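Local atomic coordinates of transcription factor tau 138 kDa subunit (Saccharomyces cerevisiae, PDB entry 5AIM), a protein that serves as a DNA-binding subunit of TFIIIC, which recognises promoter elements within tRNA and 5S RNA genes and assembles the initiation complex that recruits RNA polymerase III. Residues Ser8-Ser11 with Leu12-Arg16; Ala29-Glu33 with Gln34-Ser38; Val85-Asp88 with Ala89-Arg92. All blocks are in the same frame, centred on the assembly; numbering follows the deposited sequence. Where two conformers were deposited one is given.

Contact 1: residues Ser8-Ser11 with Leu12-Arg16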
loop_
_atom_site.group_PDB
_atom_site.type_symbol
_atom_site.label_atom_id
_atom_site.label_comp_id
_atom_site.label_asym_id
_atom_site.label_seq_id
_atom_site.Cartn_x
_atom_site.Cartn_y
_atom_site.Cartn_z
ATOM N N SER A 8 -15.561 -5.658 -9.411
ATOM C CA SER A 8 -15.650 -4.930 -8.148
ATOM C C SER A 8 -15.177 -5.799 -6.973
ATOM O O SER A 8 -14.427 -5.338 -6.082
ATOM C CB SER A 8 -17.085 -4.466 -7.925
ATOM O OG SER A 8 -17.497 -3.630 -8.990
ATOM N N LEU A 9 -15.623 -7.057 -6.972
ATOM C CA LEU A 9 -15.191 -8.014 -5.955
ATOM C C LEU A 9 -13.675 -8.207 -5.970
ATOM O O LEU A 9 -13.039 -8.294 -4.906
ATOM C CB LEU A 9 -15.917 -9.352 -6.130
ATOM C CG LEU A 9 -17.391 -9.317 -5.728
ATOM C CD1 LEU A 9 -18.109 -10.554 -6.244
ATOM C CD2 LEU A 9 -17.538 -9.202 -4.217
ATOM N N ARG A 10 -13.087 -8.296 -7.162
ATOM C CA ARG A 10 -11.630 -8.392 -7.265
ATOM C C ARG A 10 -10.937 -7.150 -6.686
ATOM O O ARG A 10 -9.895 -7.251 -5.999
ATOM C CB ARG A 10 -11.193 -8.624 -8.715
ATOM C CG ARG A 10 -11.520 -10.014 -9.239
ATOM C CD ARG A 10 -10.754 -10.326 -10.516
ATOM N NE ARG A 10 -11.014 -9.354 -11.575
ATOM C CZ ARG A 10 -12.005 -9.442 -12.459
ATOM N NH1 ARG A 10 -12.855 -10.461 -12.427
ATOM N NH2 ARG A 10 -12.145 -8.500 -13.379
ATOM N N SER A 11 -11.490 -5.969 -6.959
ATOM C CA SER A 11 -10.950 -4.755 -6.331
ATOM C C SER A 11 -10.963 -4.851 -4.797
ATOM O O SER A 11 -9.974 -4.525 -4.118
ATOM C CB SER A 11 -11.735 -3.515 -6.771
ATOM O OG SER A 11 -11.443 -2.394 -5.952
ATOM N N LEU A 12 -12.091 -5.288 -4.240
ATOM C CA LEU A 12 -12.144 -5.480 -2.784
ATOM C C LEU A 12 -11.138 -6.516 -2.267
ATOM O O LEU A 12 -10.525 -6.331 -1.196
ATOM C CB LEU A 12 -13.551 -5.869 -2.340
ATOM C CG LEU A 12 -14.621 -4.806 -2.584
ATOM C CD1 LEU A 12 -15.987 -5.357 -2.216
ATOM C CD2 LEU A 12 -14.333 -3.530 -1.802
ATOM N N GLN A 13 -10.979 -7.614 -3.003
ATOM C CA GLN A 13 -9.974 -8.615 -2.640
ATOM C C GLN A 13 -8.569 -7.995 -2.589
ATOM O O GLN A 13 -7.787 -8.220 -1.636
ATOM C CB GLN A 13 -10.013 -9.784 -3.631
ATOM C CG GLN A 13 -9.078 -10.933 -3.266
ATOM C CD GLN A 13 -9.035 -12.016 -4.326
ATOM O OE1 GLN A 13 -9.417 -11.793 -5.473
ATOM N NE2 GLN A 13 -8.563 -13.198 -3.944
ATOM N N ARG A 14 -8.246 -7.212 -3.615
ATOM C CA ARG A 14 -6.945 -6.540 -3.636
ATOM C C ARG A 14 -6.776 -5.550 -2.475
ATOM O O ARG A 14 -5.695 -5.470 -1.862
ATOM C CB ARG A 14 -6.695 -5.859 -4.987
ATOM C CG ARG A 14 -6.501 -6.856 -6.120
ATOM C CD ARG A 14 -6.120 -6.188 -7.429
ATOM N NE ARG A 14 -7.133 -5.239 -7.898
ATOM C CZ ARG A 14 -8.063 -5.491 -8.813
ATOM N NH1 ARG A 14 -8.164 -6.684 -9.391
ATOM N NH2 ARG A 14 -8.913 -4.525 -9.150
ATOM N N GLN A 15 -7.829 -4.798 -2.158
ATOM C CA GLN A 15 -7.784 -3.943 -0.968
ATOM C C GLN A 15 -7.559 -4.728 0.341
ATOM O O GLN A 15 -6.759 -4.316 1.205
ATOM C CB GLN A 15 -9.039 -3.065 -0.891
ATOM C CG GLN A 15 -9.135 -2.043 -2.016
ATOM C CD GLN A 15 -10.341 -1.163 -1.878
ATOM O OE1 GLN A 15 -10.461 -0.417 -0.916
ATOM N NE2 GLN A 15 -11.251 -1.241 -2.845
ATOM N N ARG A 16 -8.247 -5.856 0.502
ATOM C CA ARG A 16 -7.988 -6.692 1.675
ATOM C C ARG A 16 -6.530 -7.137 1.728
ATOM O O ARG A 16 -5.916 -7.169 2.818
ATOM C CB ARG A 16 -8.905 -7.918 1.700
ATOM C CG ARG A 16 -10.373 -7.608 1.979
ATOM C CD ARG A 16 -11.143 -8.874 2.364
ATOM N NE ARG A 16 -10.975 -9.959 1.394
ATOM C CZ ARG A 16 -11.684 -10.110 0.277
ATOM N NH1 ARG A 16 -12.637 -9.244 -0.056
ATOM N NH2 ARG A 16 -11.427 -11.139 -0.521
HETATM O O HOH W 1 -14.011 -9.581 -2.562
#
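The guanidinium group of R14 folds back one helical turn over R10 and S11, on the N-terminal helix 5-24 of an extended winged-helix domain. The direct side-chain contacts are local, three or four residues apart on this helix, whose backbone bonds run in regular i to i+4 order. The packed side is the one turned to helix 52-63. There R14 starts with CG anti to its own carbonyl carbon (chi1 -68°) and bends at the third torsion, which lays one guanidinium face over the carbonyl oxygen of R10. NH2 of R14 lies 3.5 Å from CA of S11, and NH1 is 3.7 Å from CB of R10. S11 OG takes only a weak bond from Q15 NE2 at 3.3 Å; its stronger partner is D57, whose carboxylate also forms a salt bridge with R14 NE. Arginine and serine thus hold one aspartate between them. A leucine in place of R14 is likely to leave D57 without its charged mate and R10 O without the flat group over it. The other side, with L9, L12 and R16, is looser and more exposed. L12 lays CG 3.5 Å from the carbonyl O of S8. A water makes the longer link: it donates to L9 O at 2.8 Å and, at the edge of the R16 guanidinium and in its plane, accepts from NH1 at 2.9 Å.

Contact 2: residues Ala29-Glu33 with Gln34-Ser38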
loop_
_atom_site.group_PDB
_atom_site.type_symbol
_atom_site.label_atom_id
_atom_site.label_comp_id
_atom_site.label_asym_id
_atom_site.label_seq_id
_atom_site.Cartn_x
_atom_site.Cartn_y
_atom_site.Cartn_z
ATOM N N ALA A 29 5.177 1.704 4.543
ATOM C CA ALA A 29 5.897 1.237 3.363
ATOM C C ALA A 29 6.039 2.324 2.321
ATOM O O ALA A 29 5.134 3.130 2.127
ATOM C CB ALA A 29 5.190 0.040 2.751
ATOM N N TYR A 30 7.194 2.356 1.662
ATOM C CA TYR A 30 7.330 3.125 0.441
ATOM C C TYR A 30 6.570 2.425 -0.680
ATOM O O TYR A 30 6.601 1.195 -0.800
ATOM C CB TYR A 30 8.807 3.279 0.064
ATOM C CG TYR A 30 9.563 4.326 0.851
ATOM C CD1 TYR A 30 9.052 5.608 1.019
ATOM C CD2 TYR A 30 10.803 4.041 1.405
ATOM C CE1 TYR A 30 9.749 6.567 1.728
ATOM C CE2 TYR A 30 11.515 5.003 2.112
ATOM C CZ TYR A 30 10.979 6.264 2.271
ATOM O OH TYR A 30 11.666 7.230 2.974
ATOM N N LEU A 31 5.881 3.221 -1.491
ATOM C CA LEU A 31 5.172 2.704 -2.645
ATOM C C LEU A 31 6.173 2.531 -3.779
ATOM O O LEU A 31 6.551 3.487 -4.454
ATOM C CB LEU A 31 4.041 3.656 -3.027
ATOM C CG LEU A 31 2.777 3.077 -3.654
ATOM C CD1 LEU A 31 2.138 2.051 -2.723
ATOM C CD2 LEU A 31 1.809 4.217 -3.965
ATOM N N ARG A 32 6.608 1.290 -3.948
ATOM C CA ARG A 32 7.649 0.940 -4.900
ATOM C C ARG A 32 7.579 -0.564 -5.131
ATOM O O ARG A 32 6.760 -1.253 -4.521
ATOM C CB ARG A 32 9.028 1.334 -4.362
ATOM C CG ARG A 32 9.375 0.653 -3.041
ATOM C CD ARG A 32 10.717 1.085 -2.464
ATOM N NE ARG A 32 10.897 0.546 -1.118
ATOM C CZ ARG A 32 11.942 0.793 -0.336
ATOM N NH1 ARG A 32 12.920 1.588 -0.748
ATOM N NH2 ARG A 32 11.995 0.250 0.874
ATOM N N GLU A 33 8.447 -1.071 -5.996
ATOM C CA GLU A 33 8.391 -2.473 -6.420
ATOM C C GLU A 33 8.312 -3.477 -5.268
ATOM O O GLU A 33 7.514 -4.406 -5.325
ATOM C CB GLU A 33 9.597 -2.794 -7.297
ATOM C CG GLU A 33 9.616 -4.210 -7.851
ATOM C CD GLU A 33 10.738 -4.422 -8.850
ATOM O OE1 GLU A 33 11.913 -4.454 -8.432
ATOM O OE2 GLU A 33 10.444 -4.552 -10.057
ATOM N N GLN A 34 9.121 -3.286 -4.230
ATOM C CA GLN A 34 9.151 -4.206 -3.092
ATOM C C GLN A 34 7.749 -4.400 -2.495
ATOM O O GLN A 34 7.316 -5.543 -2.184
ATOM C CB GLN A 34 10.119 -3.678 -2.025
ATOM C CG GLN A 34 10.232 -4.552 -0.786
ATOM C CD GLN A 34 11.232 -4.011 0.216
ATOM O OE1 GLN A 34 12.046 -3.145 -0.108
ATOM N NE2 GLN A 34 11.173 -4.516 1.442
ATOM N N PHE A 35 7.023 -3.297 -2.342
ATOM C CA PHE A 35 5.682 -3.370 -1.778
ATOM C C PHE A 35 4.732 -4.136 -2.696
ATOM O O PHE A 35 3.999 -5.052 -2.254
ATOM C CB PHE A 35 5.108 -1.984 -1.476
ATOM C CG PHE A 35 3.708 -2.044 -0.940
ATOM C CD1 PHE A 35 3.485 -2.492 0.349
ATOM C CD2 PHE A 35 2.624 -1.696 -1.724
ATOM C CE1 PHE A 35 2.210 -2.583 0.854
ATOM C CE2 PHE A 35 1.337 -1.793 -1.216
ATOM C CZ PHE A 35 1.143 -2.225 0.076
ATOM N N TYR A 36 4.716 -3.769 -3.972
ATOM C CA TYR A 36 3.840 -4.447 -4.918
ATOM C C TYR A 36 4.160 -5.934 -5.012
ATOM O O TYR A 36 3.255 -6.774 -5.122
ATOM C CB TYR A 36 3.909 -3.778 -6.289
ATOM C CG TYR A 36 3.276 -2.409 -6.315
ATOM C CD1 TYR A 36 1.895 -2.271 -6.275
ATOM C CD2 TYR A 36 4.046 -1.254 -6.394
ATOM C CE1 TYR A 36 1.301 -1.027 -6.303
ATOM C CE2 TYR A 36 3.458 -0.004 -6.424
ATOM C CZ TYR A 36 2.086 0.100 -6.376
ATOM O OH TYR A 36 1.490 1.336 -6.408
ATOM N N GLU A 37 5.443 -6.267 -4.947
ATOM C CA GLU A 37 5.858 -7.662 -4.980
ATOM C C GLU A 37 5.318 -8.391 -3.754
ATOM O O GLU A 37 4.840 -9.528 -3.859
ATOM C CB GLU A 37 7.383 -7.777 -5.042
ATOM C CG GLU A 37 7.883 -9.192 -5.296
ATOM C CD GLU A 37 7.429 -9.740 -6.638
ATOM O OE1 GLU A 37 7.394 -8.966 -7.618
ATOM O OE2 GLU A 37 7.099 -10.942 -6.710
ATOM N N SER A 38 5.401 -7.755 -2.588
ATOM C CA SER A 38 4.806 -8.344 -1.382
ATOM C C SER A 38 3.299 -8.592 -1.542
ATOM O O SER A 38 2.803 -9.678 -1.176
ATOM C CB SER A 38 5.050 -7.496 -0.134
ATOM O OG SER A 38 6.417 -7.502 0.237
#
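With CG trans to its backbone N (chi1 178°), F35 sends its ring back to A29 and L31, whereas Y36, with CG trans to the carbonyl carbon instead (chi1 -70°), brings its ring against L31 and R32. A29 CB rests 3.9 Å from F35 CD1, and L31 CD1 reaches CD2 on the ring's other flank at the same 3.9 Å. The branch point of L31 also sits close to the tyrosine, its CG 3.5 Å from Y36 OH. These contacts close the corner where strand 28-30 of the winged-helix sheet turns into helix 33-43, with R32 at the N-cap. The carbonyl O of R32 takes a straight bond from Y36 N at 3.3 Å, in the carbonyl plane, and a weak, bent one from F35 N. E37 N to E33 O continues this i to i+4 pattern. R32 O also lies 3.3 Å from Y36 CD2. Outward, the extended R32 side chain runs alongside Q34, guanidinium and amide planes only 13° apart, with NH2 3.5 Å from Q34 OE1. The stronger partner of R32 is E97, in a salt bridge to the same NH2, and Y30 CD2 lies over the centre of one guanidinium face. Inward, the F35 ring packs on V21 and M22 of helix 5-24 and I80 of the middle strand, and Y36 on V54 and R55 of helix 52-63.

Contact 3: residues Val85-Asp88 with Ala89-Arg92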
loop_
_atom_site.group_PDB
_atom_site.type_symbol
_atom_site.label_atom_id
_atom_site.label_comp_id
_atom_site.label_asym_id
_atom_site.label_seq_id
_atom_site.Cartn_x
_atom_site.Cartn_y
_atom_site.Cartn_z
ATOM N N VAL A 85 -0.523 3.948 12.947
ATOM C CA VAL A 85 0.764 3.310 13.219
ATOM C C VAL A 85 1.661 4.162 14.124
ATOM O O VAL A 85 2.482 3.630 14.876
ATOM C CB VAL A 85 1.509 2.965 11.909
ATOM C CG1 VAL A 85 1.984 4.232 11.191
ATOM C CG2 VAL A 85 2.677 2.023 12.188
ATOM N N GLY A 86 1.502 5.479 14.053
ATOM C CA GLY A 86 2.281 6.393 14.874
ATOM C C GLY A 86 3.461 6.995 14.126
ATOM O O GLY A 86 4.147 6.307 13.370
ATOM N N GLU A 87 3.713 8.277 14.352
ATOM C CA GLU A 87 4.747 8.990 13.609
ATOM C C GLU A 87 6.147 8.489 13.953
ATOM O O GLU A 87 7.063 8.569 13.130
ATOM C CB GLU A 87 4.659 10.495 13.867
ATOM C CG GLU A 87 5.602 11.316 12.999
ATOM C CD GLU A 87 5.291 11.209 11.522
ATOM O OE1 GLU A 87 4.102 11.058 11.169
ATOM O OE2 GLU A 87 6.239 11.273 10.715
ATOM N N ASP A 88 6.317 7.967 15.163
ATOM C CA ASP A 88 7.600 7.393 15.554
ATOM C C ASP A 88 7.992 6.263 14.596
ATOM O O ASP A 88 9.126 6.211 14.103
ATOM C CB ASP A 88 7.547 6.876 16.992
ATOM C CG ASP A 88 8.852 6.241 17.430
ATOM O OD1 ASP A 88 9.770 6.985 17.835
ATOM O OD2 ASP A 88 8.962 4.998 17.371
ATOM N N ALA A 89 7.042 5.373 14.318
ATOM C CA ALA A 89 7.277 4.256 13.409
ATOM C C ALA A 89 7.562 4.739 11.989
ATOM O O ALA A 89 8.438 4.212 11.298
ATOM C CB ALA A 89 6.078 3.328 13.414
ATOM N N ILE A 90 6.827 5.761 11.561
ATOM C CA ILE A 90 7.020 6.318 10.233
ATOM C C ILE A 90 8.442 6.878 10.117
ATOM O O ILE A 90 9.170 6.567 9.163
ATOM C CB ILE A 90 5.966 7.409 9.916
ATOM C CG1 ILE A 90 4.563 6.789 9.880
ATOM C CG2 ILE A 90 6.265 8.089 8.576
ATOM C CD1 ILE A 90 3.436 7.805 9.776
ATOM N N GLN A 91 8.843 7.692 11.090
ATOM C CA GLN A 91 10.177 8.279 11.051
ATOM C C GLN A 91 11.266 7.217 11.180
ATOM O O GLN A 91 12.303 7.311 10.517
ATOM C CB GLN A 91 10.332 9.358 12.124
ATOM C CG GLN A 91 9.475 10.590 11.869
ATOM C CD GLN A 91 9.750 11.239 10.522
ATOM O OE1 GLN A 91 10.855 11.144 9.987
ATOM N NE2 GLN A 91 8.741 11.901 9.968
ATOM N N ARG A 92 11.028 6.198 12.009
ATOM C CA ARG A 92 11.981 5.095 12.123
ATOM C C ARG A 92 12.153 4.403 10.773
ATOM O O ARG A 92 13.276 4.104 10.348
ATOM C CB ARG A 92 11.546 4.089 13.194
ATOM C CG ARG A 92 12.124 4.374 14.573
ATOM C CD ARG A 92 11.871 3.234 15.558
ATOM N NE ARG A 92 10.520 3.266 16.118
ATOM C CZ ARG A 92 9.504 2.506 15.714
ATOM N NH1 ARG A 92 9.652 1.623 14.732
ATOM N NH2 ARG A 92 8.323 2.628 16.306
HETATM O O HOH W 2 4.718 4.727 16.300
#
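One carboxylate oxygen, D88 OD2, is gripped by two nitrogens of R92: NE at 2.6 Å and NH2 at 2.7 Å. The two donors approach it differently. NH2 comes nearly along the C-O axis, NE from above the carboxylate plane, and the carboxylate and guanidinium planes stand 54° apart. This salt bridge therefore pinches a single oxygen instead of pairing two with two. R92 bends at its third torsion, which carries the guanidinium back over the preceding turn, with D88 O and A89 CA over one face, off its centre. Both residues lie on the first turns of the C-terminal helix 87-96 of the extended winged-helix domain, spaced i to i+4. A second pair of the same spacing stands beside it: in the conformer described, E87 OE2 accepts from Q91 NE2 at 2.7 Å, the carboxylate and amide planes 39° apart, and the same oxygen forms a salt bridge with R70 of strand 68-71. At the helix start G86 is the N-cap. Its backbone angles would jam a side chain against the V85 carbonyl O, so glycine suits the position; G86 O accepts from I90 N at 3.3 Å and, weakly, from A89 N. A water bridges V85 O to A89 N. V85 turns toward the helix and straddles two residues, CG2 at 3.8 Å from A89 CB and CG1 at 3.9 Å from I90 CG1, while V85 and I90 both reach V28 of strand 28-30. The carboxylates of E87 and D88 in the first turn probably interact favourably with the helix dipole, while E87 ties the helix by charge to the strand bearing R70.

Along the chain the contacts come in series, without touching, within the central extended winged-helix domain of the 138 kDa subunit: contact 1 on helix 5-24, contact 2 where strand 28-30 passes into helix 33-43, and contact 3 at the start of helix 87-96. The centre of contact 2 lies about 18 Å from each of the other two; contacts 1 and 3 are about 27 Å apart between centres, on opposite sides of the chain's centre. Contact 2 begins on an edge strand of the three-stranded antiparallel sheet, and this strand also receives V85 and I90 of contact 3. Helix 5-24 packs on F35 and Y93 of helix 87-96 on Y30, joining both terminal helices to contact 2.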